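Putative type VI secretion protein (Escherichia coli, PDB 4HH5) is the N-terminal domain of ClpV1, a ClpA/ClpB-family protein of the Sci1 type VI secretion system that probably binds and hydrolyses ATP through its other domains. Local coordinates at residues Ser8-Leu11 / Leu12-Asn16; Trp64-Asp67 / Ala68-Gln71; Leu98-Ala101 / Trp102-Ala105; Ser149-Leu152 / Asp153-Asp157. All coordinates share one frame; numbering follows the deposited sequence.

From the N terminus, the four contacts follow one another in series; each joins neighbouring turns of a single helix. The two segments of each adjoin in sequence, so none closes a loop, and none nests in or crosses another. Interaction 1 lies along helix 2-14 and runs on to the N-cap of helix 17-32. Interaction 2 starts helix 66-78 on the opposite side of the chain's centre, about 29 Å from interaction 1 between centres. Interaction 3, within helix 92-107, returns to the first: Leu11, Arg14 and Leu15 pack on Leu98, Lys99 and Trp102, tying the N-terminal helix to helix 92-107. Interaction 4 spans helix 149-155 and its exit, about 6 Å from interaction 1 at the nearest atoms.

Interaction 1 of 4, residues Ser8-Leu11 / Leu12-Asn16; sequences SAAL and LRRLN
Arg13 and Arg14 both fold back along helix 2-14 towards Ala10, one turn earlier, but they reach it in different ways. The Arg13 chain is bent at chi3 (-52°), which turns its guanidinium back over the preceding turn. Ala10 CA lies 3.4 Å above the guanidinium plane, displaced towards its rim, and Arg13 NH2 comes within 3.6 Å of Ala10 CB. The other terminal nitrogen, NH1, lies 3.7 Å from Ala9 CB; it is also near Ala9 O, but at an angle too poor for a hydrogen bond. Arg14 instead runs extended from CG to NE, passing the Ala10 carbonyl, and holds Ala10 CB over one face of its guanidinium, with NH1 3.9 Å from that methyl.

Leu12 turns to a different side, its CG 3.5 Å from Ser8 O. Beneath these groups the helix keeps its i to i+4 bonds from Leu12 N to Ser8 O and from Arg13 N to Ala9 O (3.0 Å). At Arg14 the pattern changes: its N-H gives only a weak bond to Ala10 O and a second, at 140°, to Leu11 O, which it meets from above the carbonyl plane. Two residues on, Asn16 is the N-cap of helix 17-32, its OD1 accepting from Cys19 N.

Leu11, Leu12 and Leu15 pack on Leu98 of helix 92-107. Within helix 2-14 the guanidinium groups meet Ala9 and Ala10 mainly by van der Waals contact; that of Arg14 packs on the Ala10 methyl while its charge is engaged by the Trp102 ring in a cation-pi contact.

Interaction 2 of 4, residues Trp64-Asp67 / Ala68-Gln71; sequences WDMD and AIWQ
Residues 64-71 pass from an extended lead-in to the first turns of helix 66-78, with i to i+4 bonds from Trp70 N to Met66 O (3.0 Å) and from Gln71 N to Asp67 O, preceded by a weak one from Ile69 N to Asp65 O. Asp65 is the N-cap. Its CG stands anti to the backbone N (chi1 177°), which brings OD1 to 3.2 Å from Ala68 N; the fairly straight N-H bond (159°) reaches that oxygen from above the carboxylate plane. The other oxygen, OD2, lies against Ala68 CB at 3.5 Å.

On another side of the turn, Ile69 CD1 is the common apolar partner. Trp64 CE3 approaches it at 3.9 Å, the two side chains crossing at a slant, while Met66 runs beside Ile69 and brings SD to 4.1 Å from the same methyl. Gln71 NE2 donates to a water 3.0 Å away, which in turn gives a weak bond to Asp67 O.

Met66 and Ile69 both rest on Leu48 of helix 40-50, and Trp70 lies against Leu45 and Glu49 of that helix; Pro136 of a later loop touches both Trp64 and Ile69.

Interaction 3 of 4, residues Leu98-Ala101 / Trp102-Ala105; sequences LKQA and WMVA
Met103 sets its terminal methyl, CE, against CG of Lys99, four residues earlier, at 3.5 Å. The two side chains run alongside each other and point the same way. Met103 is bent at chi3 (-70°), which curls the methyl back towards the preceding turn instead of out along the chain; there CE also approaches Lys99 O (3.4 Å) and Gln100 CG (3.9 Å). Lys99 continues extended beyond CG, carrying NZ beyond the methionine. Gln100 is extended too, and its OE1 takes a hydrogen bond from Asn125 ND2.

Val104 presses CG2 to 3.3 Å from Gln100 O. Backbone bonds hold this spacing in regular i to i+4 order, from Trp102 N to Leu98 O, from Met103 N to Lys99 O, from Val104 N to Gln100 O (2.9 Å) and from Ala105 N to Ala101 O, the last the straightest at 164°. This is the ordinary repeat of an alpha helix, here within helix 92-107.

Different sides of the helix meet different neighbours. Leu98 and Trp102 turn to helix 2-14, and Trp102 also touches Ile113 in a loop; Ala101 packs on Leu118 and Ala105 on His117, both in helix 115-124. Between the side chains of Met103 and Lys99 the contact is carbon on carbon, so largely dispersion, and the same methyl also lies near the Lys99 carbonyl oxygen. The methyl touches the lysine at CG, near the root of its chain, and the lysine ammonium is carried past it.

Interaction 4 of 4, residues Ser149-Leu152 / Asp153-Asp157; sequences SPLL and DAQSD
Helix 149-155 is a short helix near the C-terminal end of this Clp N-terminal domain, and the contact takes in its full length and its exit. Leu151 and Gln155, four residues apart, carry the side-chain part. A chi1 of -180° swings Leu151 away from its own N-H, along the helix towards Gln155, and puts CD1 3.5 Å from Gln155 NE2, with the amide carbon CD slightly farther off. The other end of that amide, OE1, is hydrogen-bonded to Arg60 of helix 54-61. Both Leu151 and Gln155 also pack on Val57, and so the pair lies against helix 54-61.

Asp153 folds over the first turn, its CG 3.4 Å from Ser149 O, the same carbonyl that receives Asp153 N at 2.9 Å. Its OD1 forms a salt bridge with Arg114, a charged link from this helix to the loop before helix 115-124.

In this element of the largely helical Clp N-terminal domain, the hydrogen bonding turns mixed in the last turn, i to i+4 beside i to i+3. Ala154 N makes two weak bonds, to Pro150 O and to Leu151 O. Gln155 N binds Leu151 O at 3.0 Å; with the weak bond from Ala154 N, the Leu151 carbonyl receives two N-H groups. Leu152 O likewise receives Gln155 N, weakly, and Ser156 N, the latter at 2.9 Å and 158°. Ser156 is the first residue to leave helical angles, and its CB lies 3.1 Å from Leu152 O. Ser156 OG bonds with Asp54 OD1 and Glu158 N.

Interaction 1 of 4, residues Ser8-Leu11 / Leu12-Asn16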
loop_
_atom_site.group_PDB
_atom_site.type_symbol
_atom_site.label_atom_id
_atom_site.label_comp_id
_atom_site.label_asym_id
_atom_site.label_seq_id
_atom_site.Cartn_x
_atom_site.Cartn_y
_atom_site.Cartn_z
ATOM N N SER A 8 2.567 8.648 -14.681
ATOM C CA SER A 8 2.874 7.484 -13.827
ATOM C C SER A 8 4.083 7.778 -12.941
ATOM O O SER A 8 4.092 7.389 -11.776
ATOM C CB SER A 8 3.156 6.239 -14.666
ATOM O OG SER A 8 2.117 6.006 -15.600
ATOM N N ALA A 9 5.095 8.483 -13.487
ATOM C CA ALA A 9 6.302 8.849 -12.744
ATOM C C ALA A 9 6.000 9.895 -11.673
ATOM O O ALA A 9 6.516 9.779 -10.561
ATOM C CB ALA A 9 7.383 9.346 -13.696
ATOM N N ALA A 10 5.129 10.885 -11.983
ATOM C CA ALA A 10 4.737 11.927 -11.025
ATOM C C ALA A 10 4.019 11.301 -9.818
ATOM O O ALA A 10 4.227 11.725 -8.682
ATOM C CB ALA A 10 3.841 12.950 -11.699
ATOM N N LEU A 11 3.203 10.269 -10.085
ATOM C CA LEU A 11 2.444 9.496 -9.110
ATOM C C LEU A 11 3.435 8.821 -8.136
ATOM O O LEU A 11 3.266 8.935 -6.924
ATOM C CB LEU A 11 1.643 8.441 -9.896
ATOM C CG LEU A 11 0.246 8.072 -9.460
ATOM C CD1 LEU A 11 -0.751 9.201 -9.754
ATOM C CD2 LEU A 11 -0.203 6.828 -10.207
ATOM N N LEU A 12 4.501 8.189 -8.670
ATOM C CA LEU A 12 5.561 7.554 -7.864
ATOM C C LEU A 12 6.302 8.577 -7.006
ATOM O O LEU A 12 6.614 8.289 -5.848
ATOM C CB LEU A 12 6.565 6.801 -8.751
ATOM C CG LEU A 12 6.066 5.557 -9.471
ATOM C CD1 LEU A 12 7.161 4.972 -10.325
ATOM C CD2 LEU A 12 5.557 4.498 -8.486
ATOM N N ARG A 13 6.549 9.788 -7.559
ATOM C CA ARG A 13 7.211 10.865 -6.817
ATOM C C ARG A 13 6.338 11.427 -5.682
ATOM O O ARG A 13 6.866 12.066 -4.773
ATOM C CB ARG A 13 7.644 12.003 -7.749
ATOM C CG ARG A 13 8.787 11.625 -8.680
ATOM C CD ARG A 13 9.451 12.850 -9.320
ATOM N NE ARG A 13 8.501 13.763 -9.978
ATOM C CZ ARG A 13 7.977 13.580 -11.188
ATOM N NH1 ARG A 13 8.262 12.487 -11.884
ATOM N NH2 ARG A 13 7.136 14.469 -11.693
ATOM N N ARG A 14 5.015 11.207 -5.737
ATOM C CA ARG A 14 4.104 11.696 -4.696
ATOM C C ARG A 14 4.090 10.813 -3.451
ATOM O O ARG A 14 3.674 11.263 -2.380
ATOM C CB ARG A 14 2.697 11.881 -5.261
ATOM C CG ARG A 14 2.542 13.241 -5.916
ATOM C CD ARG A 14 1.380 13.233 -6.853
ATOM N NE ARG A 14 1.387 14.411 -7.718
ATOM C CZ ARG A 14 1.003 14.396 -8.989
ATOM N NH1 ARG A 14 0.575 13.270 -9.549
ATOM N NH2 ARG A 14 1.044 15.505 -9.712
ATOM N N LEU A 15 4.545 9.564 -3.581
ATOM C CA LEU A 15 4.621 8.639 -2.444
ATOM C C LEU A 15 5.537 9.221 -1.383
ATOM O O LEU A 15 6.611 9.753 -1.714
ATOM C CB LEU A 15 5.186 7.281 -2.874
ATOM C CG LEU A 15 4.310 6.422 -3.769
ATOM C CD1 LEU A 15 5.106 5.267 -4.347
ATOM C CD2 LEU A 15 3.069 5.924 -3.025
ATOM N N ASN A 16 5.114 9.141 -0.110
ATOM C CA ASN A 16 5.981 9.599 0.968
ATOM C C ASN A 16 7.133 8.577 1.057
ATOM O O ASN A 16 7.070 7.536 0.386
ATOM C CB ASN A 16 5.209 9.753 2.295
ATOM C CG ASN A 16 4.723 8.464 2.928
ATOM O OD1 ASN A 16 4.901 7.353 2.414
ATOM N ND2 ASN A 16 4.086 8.596 4.063
#

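Interaction 2 of 4, residues Trp64-Asp67 / Ala68-Gln71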
loop_
_atom_site.group_PDB
_atom_site.type_symbol
_atom_site.label_atom_id
_atom_site.label_comp_id
_atom_site.label_asym_id
_atom_site.label_seq_id
_atom_site.Cartn_x
_atom_site.Cartn_y
_atom_site.Cartn_z
ATOM N N TRP A 64 -6.478 -5.764 15.339
ATOM C CA TRP A 64 -6.438 -6.711 14.235
ATOM C C TRP A 64 -5.465 -7.815 14.601
ATOM O O TRP A 64 -4.471 -7.562 15.294
ATOM C CB TRP A 64 -5.932 -6.036 12.954
ATOM C CG TRP A 64 -6.799 -4.947 12.394
ATOM C CD1 TRP A 64 -8.038 -4.563 12.822
ATOM C CD2 TRP A 64 -6.489 -4.121 11.273
ATOM N NE1 TRP A 64 -8.510 -3.536 12.045
ATOM C CE2 TRP A 64 -7.573 -3.234 11.091
ATOM C CE3 TRP A 64 -5.368 -4.005 10.427
ATOM C CZ2 TRP A 64 -7.579 -2.256 10.091
ATOM C CZ3 TRP A 64 -5.368 -3.020 9.452
ATOM C CH2 TRP A 64 -6.476 -2.182 9.272
ATOM N N ASP A 65 -5.750 -9.042 14.151
ATOM C CA ASP A 65 -4.810 -10.134 14.361
ATOM C C ASP A 65 -3.786 -9.954 13.226
ATOM O O ASP A 65 -4.018 -10.395 12.103
ATOM C CB ASP A 65 -5.523 -11.503 14.303
ATOM C CG ASP A 65 -4.604 -12.712 14.453
ATOM O OD1 ASP A 65 -3.365 -12.525 14.496
ATOM O OD2 ASP A 65 -5.114 -13.835 14.464
ATOM N N MET A 66 -2.693 -9.225 13.513
ATOM C CA MET A 66 -1.634 -8.912 12.540
ATOM C C MET A 66 -0.904 -10.150 12.052
ATOM O O MET A 66 -0.465 -10.174 10.898
ATOM C CB MET A 66 -0.625 -7.887 13.099
ATOM C CG MET A 66 -1.253 -6.582 13.557
ATOM S SD MET A 66 -2.162 -5.703 12.258
ATOM C CE MET A 66 -0.815 -4.891 11.425
ATOM N N ASP A 67 -0.759 -11.164 12.926
ATOM C CA ASP A 67 -0.098 -12.430 12.593
ATOM C C ASP A 67 -0.841 -13.145 11.479
ATOM O O ASP A 67 -0.197 -13.617 10.553
ATOM C CB ASP A 67 0.036 -13.348 13.827
ATOM C CG ASP A 67 1.180 -13.002 14.765
ATOM O OD1 ASP A 67 1.654 -11.843 14.729
ATOM O OD2 ASP A 67 1.597 -13.889 15.549
ATOM N N ALA A 68 -2.192 -13.203 11.558
ATOM C CA ALA A 68 -3.032 -13.840 10.540
ATOM C C ALA A 68 -2.940 -13.091 9.204
ATOM O O ALA A 68 -2.916 -13.734 8.155
ATOM C CB ALA A 68 -4.469 -13.934 11.013
ATOM N N ILE A 69 -2.827 -11.746 9.238
ATOM C CA ILE A 69 -2.681 -10.942 8.016
ATOM C C ILE A 69 -1.343 -11.267 7.359
ATOM O O ILE A 69 -1.300 -11.488 6.152
ATOM C CB ILE A 69 -2.847 -9.416 8.266
ATOM C CG1 ILE A 69 -4.229 -9.085 8.889
ATOM C CG2 ILE A 69 -2.621 -8.628 6.963
ATOM C CD1 ILE A 69 -4.364 -7.667 9.451
ATOM N N TRP A 70 -0.256 -11.290 8.162
ATOM C CA TRP A 70 1.097 -11.603 7.696
ATOM C C TRP A 70 1.137 -13.002 7.068
ATOM O O TRP A 70 1.671 -13.150 5.973
ATOM C CB TRP A 70 2.119 -11.502 8.850
ATOM C CG TRP A 70 3.514 -11.876 8.435
ATOM C CD1 TRP A 70 4.153 -13.055 8.675
ATOM C CD2 TRP A 70 4.393 -11.103 7.611
ATOM N NE1 TRP A 70 5.398 -13.048 8.083
ATOM C CE2 TRP A 70 5.568 -11.862 7.420
ATOM C CE3 TRP A 70 4.308 -9.828 7.024
ATOM C CZ2 TRP A 70 6.648 -11.394 6.660
ATOM C CZ3 TRP A 70 5.390 -9.354 6.300
ATOM C CH2 TRP A 70 6.542 -10.133 6.123
ATOM N N GLN A 71 0.568 -14.012 7.754
ATOM C CA GLN A 71 0.524 -15.402 7.271
ATOM C C GLN A 71 -0.251 -15.547 5.959
ATOM O O GLN A 71 0.161 -16.311 5.091
ATOM C CB GLN A 71 -0.038 -16.347 8.344
ATOM C CG GLN A 71 0.924 -16.635 9.504
ATOM C CD GLN A 71 2.193 -17.354 9.095
ATOM O OE1 GLN A 71 2.186 -18.280 8.272
ATOM N NE2 GLN A 71 3.311 -16.951 9.679
HETATM O O HOH W 1 2.757 -14.834 11.803
#

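Interaction 3 of 4, residues Leu98-Ala101 / Trp102-Ala105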
loop_
_atom_site.group_PDB
_atom_site.type_symbol
_atom_site.label_atom_id
_atom_site.label_comp_id
_atom_site.label_asym_id
_atom_site.label_seq_id
_atom_site.Cartn_x
_atom_site.Cartn_y
_atom_site.Cartn_z
ATOM N N LEU A 98 -2.411 2.945 -6.907
ATOM C CA LEU A 98 -1.559 4.136 -6.807
ATOM C C LEU A 98 -2.324 5.396 -7.218
ATOM O O LEU A 98 -2.303 6.387 -6.506
ATOM C CB LEU A 98 -0.354 3.952 -7.746
ATOM C CG LEU A 98 1.016 4.578 -7.432
ATOM C CD1 LEU A 98 1.038 5.433 -6.161
ATOM C CD2 LEU A 98 2.069 3.510 -7.381
ATOM N N LYS A 99 -2.973 5.339 -8.375
ATOM C CA LYS A 99 -3.758 6.416 -8.978
ATOM C C LYS A 99 -4.962 6.782 -8.104
ATOM O O LYS A 99 -5.206 7.964 -7.868
ATOM C CB LYS A 99 -4.134 5.969 -10.407
ATOM C CG LYS A 99 -5.360 6.546 -11.061
ATOM C CD LYS A 99 -5.472 5.987 -12.470
ATOM C CE LYS A 99 -6.841 6.157 -13.072
ATOM N NZ LYS A 99 -6.925 5.506 -14.406
ATOM N N GLN A 100 -5.681 5.770 -7.594
ATOM C CA GLN A 100 -6.830 6.006 -6.718
ATOM C C GLN A 100 -6.434 6.564 -5.361
ATOM O O GLN A 100 -7.142 7.425 -4.830
ATOM C CB GLN A 100 -7.702 4.762 -6.604
ATOM C CG GLN A 100 -8.521 4.573 -7.894
ATOM C CD GLN A 100 -9.435 3.386 -7.882
ATOM O OE1 GLN A 100 -9.206 2.398 -7.181
ATOM N NE2 GLN A 100 -10.498 3.457 -8.677
ATOM N N ALA A 101 -5.290 6.110 -4.820
ATOM C CA ALA A 101 -4.767 6.604 -3.542
ATOM C C ALA A 101 -4.378 8.073 -3.680
ATOM O O ALA A 101 -4.623 8.852 -2.760
ATOM C CB ALA A 101 -3.571 5.785 -3.095
ATOM N N TRP A 102 -3.804 8.459 -4.844
ATOM C CA TRP A 102 -3.457 9.860 -5.103
ATOM C C TRP A 102 -4.728 10.704 -5.176
ATOM O O TRP A 102 -4.770 11.816 -4.651
ATOM C CB TRP A 102 -2.635 10.018 -6.398
ATOM C CG TRP A 102 -2.513 11.448 -6.862
ATOM C CD1 TRP A 102 -2.870 11.941 -8.081
ATOM C CD2 TRP A 102 -2.065 12.575 -6.087
ATOM N NE1 TRP A 102 -2.647 13.297 -8.127
ATOM C CE2 TRP A 102 -2.168 13.716 -6.913
ATOM C CE3 TRP A 102 -1.612 12.737 -4.762
ATOM C CZ2 TRP A 102 -1.820 14.998 -6.466
ATOM C CZ3 TRP A 102 -1.271 14.007 -4.319
ATOM C CH2 TRP A 102 -1.369 15.119 -5.168
ATOM N N MET A 103 -5.768 10.167 -5.822
ATOM C CA MET A 103 -7.038 10.866 -5.944
ATOM C C MET A 103 -7.694 11.062 -4.582
ATOM O O MET A 103 -8.176 12.166 -4.310
ATOM C CB MET A 103 -7.925 10.227 -7.012
ATOM C CG MET A 103 -7.315 10.414 -8.413
ATOM S SD MET A 103 -8.267 9.809 -9.810
ATOM C CE MET A 103 -8.140 8.102 -9.569
ATOM N N VAL A 104 -7.580 10.050 -3.684
ATOM C CA VAL A 104 -8.061 10.119 -2.288
ATOM C C VAL A 104 -7.302 11.245 -1.540
ATOM O O VAL A 104 -7.932 12.112 -0.923
ATOM C CB VAL A 104 -7.951 8.741 -1.560
ATOM C CG1 VAL A 104 -8.101 8.883 -0.045
ATOM C CG2 VAL A 104 -8.976 7.743 -2.097
ATOM N N ALA A 105 -5.951 11.233 -1.629
ATOM C CA ALA A 105 -5.062 12.209 -0.988
ATOM C C ALA A 105 -5.297 13.621 -1.512
ATOM O O ALA A 105 -5.430 14.548 -0.711
ATOM C CB ALA A 105 -3.599 11.815 -1.208
#

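Interaction 4 of 4, residues Ser149-Leu152 / Asp153-Asp157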
loop_
_atom_site.group_PDB
_atom_site.type_symbol
_atom_site.label_atom_id
_atom_site.label_comp_id
_atom_site.label_asym_id
_atom_site.label_seq_id
_atom_site.Cartn_x
_atom_site.Cartn_y
_atom_site.Cartn_z
ATOM N N SER A 149 -7.133 10.895 11.262
ATOM C CA SER A 149 -5.912 11.666 10.962
ATOM C C SER A 149 -5.166 12.176 12.236
ATOM O O SER A 149 -3.961 11.966 12.297
ATOM C CB SER A 149 -6.211 12.824 10.012
ATOM O OG SER A 149 -6.851 12.364 8.832
ATOM N N PRO A 150 -5.821 12.766 13.282
ATOM C CA PRO A 150 -5.056 13.192 14.482
ATOM C C PRO A 150 -4.316 12.060 15.194
ATOM O O PRO A 150 -3.219 12.283 15.701
ATOM C CB PRO A 150 -6.133 13.788 15.402
ATOM C CG PRO A 150 -7.241 14.160 14.493
ATOM C CD PRO A 150 -7.248 13.117 13.426
ATOM N N LEU A 151 -4.909 10.857 15.239
ATOM C CA LEU A 151 -4.282 9.702 15.882
ATOM C C LEU A 151 -3.089 9.215 15.056
ATOM O O LEU A 151 -2.016 8.959 15.614
ATOM C CB LEU A 151 -5.294 8.565 16.087
ATOM C CG LEU A 151 -4.709 7.335 16.764
ATOM C CD1 LEU A 151 -5.076 7.286 18.230
ATOM C CD2 LEU A 151 -5.035 6.082 15.992
ATOM N N LEU A 152 -3.273 9.112 13.730
ATOM C CA LEU A 152 -2.218 8.686 12.805
ATOM C C LEU A 152 -1.049 9.661 12.870
ATOM O O LEU A 152 0.101 9.234 12.914
ATOM C CB LEU A 152 -2.751 8.595 11.360
ATOM C CG LEU A 152 -3.766 7.495 11.081
ATOM C CD1 LEU A 152 -4.251 7.593 9.677
ATOM C CD2 LEU A 152 -3.175 6.093 11.337
ATOM N N ASP A 153 -1.351 10.974 12.962
ATOM C CA ASP A 153 -0.316 11.998 13.066
ATOM C C ASP A 153 0.424 11.959 14.420
ATOM O O ASP A 153 1.557 12.427 14.511
ATOM C CB ASP A 153 -0.887 13.385 12.727
ATOM C CG ASP A 153 -1.185 13.590 11.244
ATOM O OD1 ASP A 153 -0.775 12.731 10.424
ATOM O OD2 ASP A 153 -1.796 14.623 10.900
ATOM N N ALA A 154 -0.188 11.364 15.456
ATOM C CA ALA A 154 0.463 11.258 16.759
ATOM C C ALA A 154 1.273 9.957 16.914
ATOM O O ALA A 154 2.219 9.928 17.696
ATOM C CB ALA A 154 -0.572 11.351 17.869
ATOM N N GLN A 155 0.903 8.886 16.178
ATOM C CA GLN A 155 1.527 7.568 16.361
ATOM C C GLN A 155 2.310 6.957 15.194
ATOM O O GLN A 155 3.117 6.059 15.418
ATOM C CB GLN A 155 0.450 6.569 16.829
ATOM C CG GLN A 155 -0.314 6.988 18.090
ATOM C CD GLN A 155 -1.251 5.917 18.595
ATOM O OE1 GLN A 155 -1.256 4.781 18.122
ATOM N NE2 GLN A 155 -2.042 6.246 19.601
ATOM N N SER A 156 2.025 7.363 13.962
ATOM C CA SER A 156 2.654 6.771 12.780
ATOM C C SER A 156 3.981 7.433 12.435
ATOM O O SER A 156 4.122 8.636 12.622
ATOM C CB SER A 156 1.698 6.868 11.591
ATOM O OG SER A 156 2.253 6.366 10.388
ATOM N N ASP A 157 4.927 6.657 11.865
ATOM C CA ASP A 157 6.216 7.175 11.378
ATOM C C ASP A 157 6.004 8.005 10.092
ATOM O O ASP A 157 6.920 8.697 9.652
ATOM C CB ASP A 157 7.211 6.026 11.117
ATOM C CG ASP A 157 8.141 5.700 12.279
ATOM O OD1 ASP A 157 7.853 6.136 13.416
ATOM O OD2 ASP A 157 9.142 4.993 12.054
#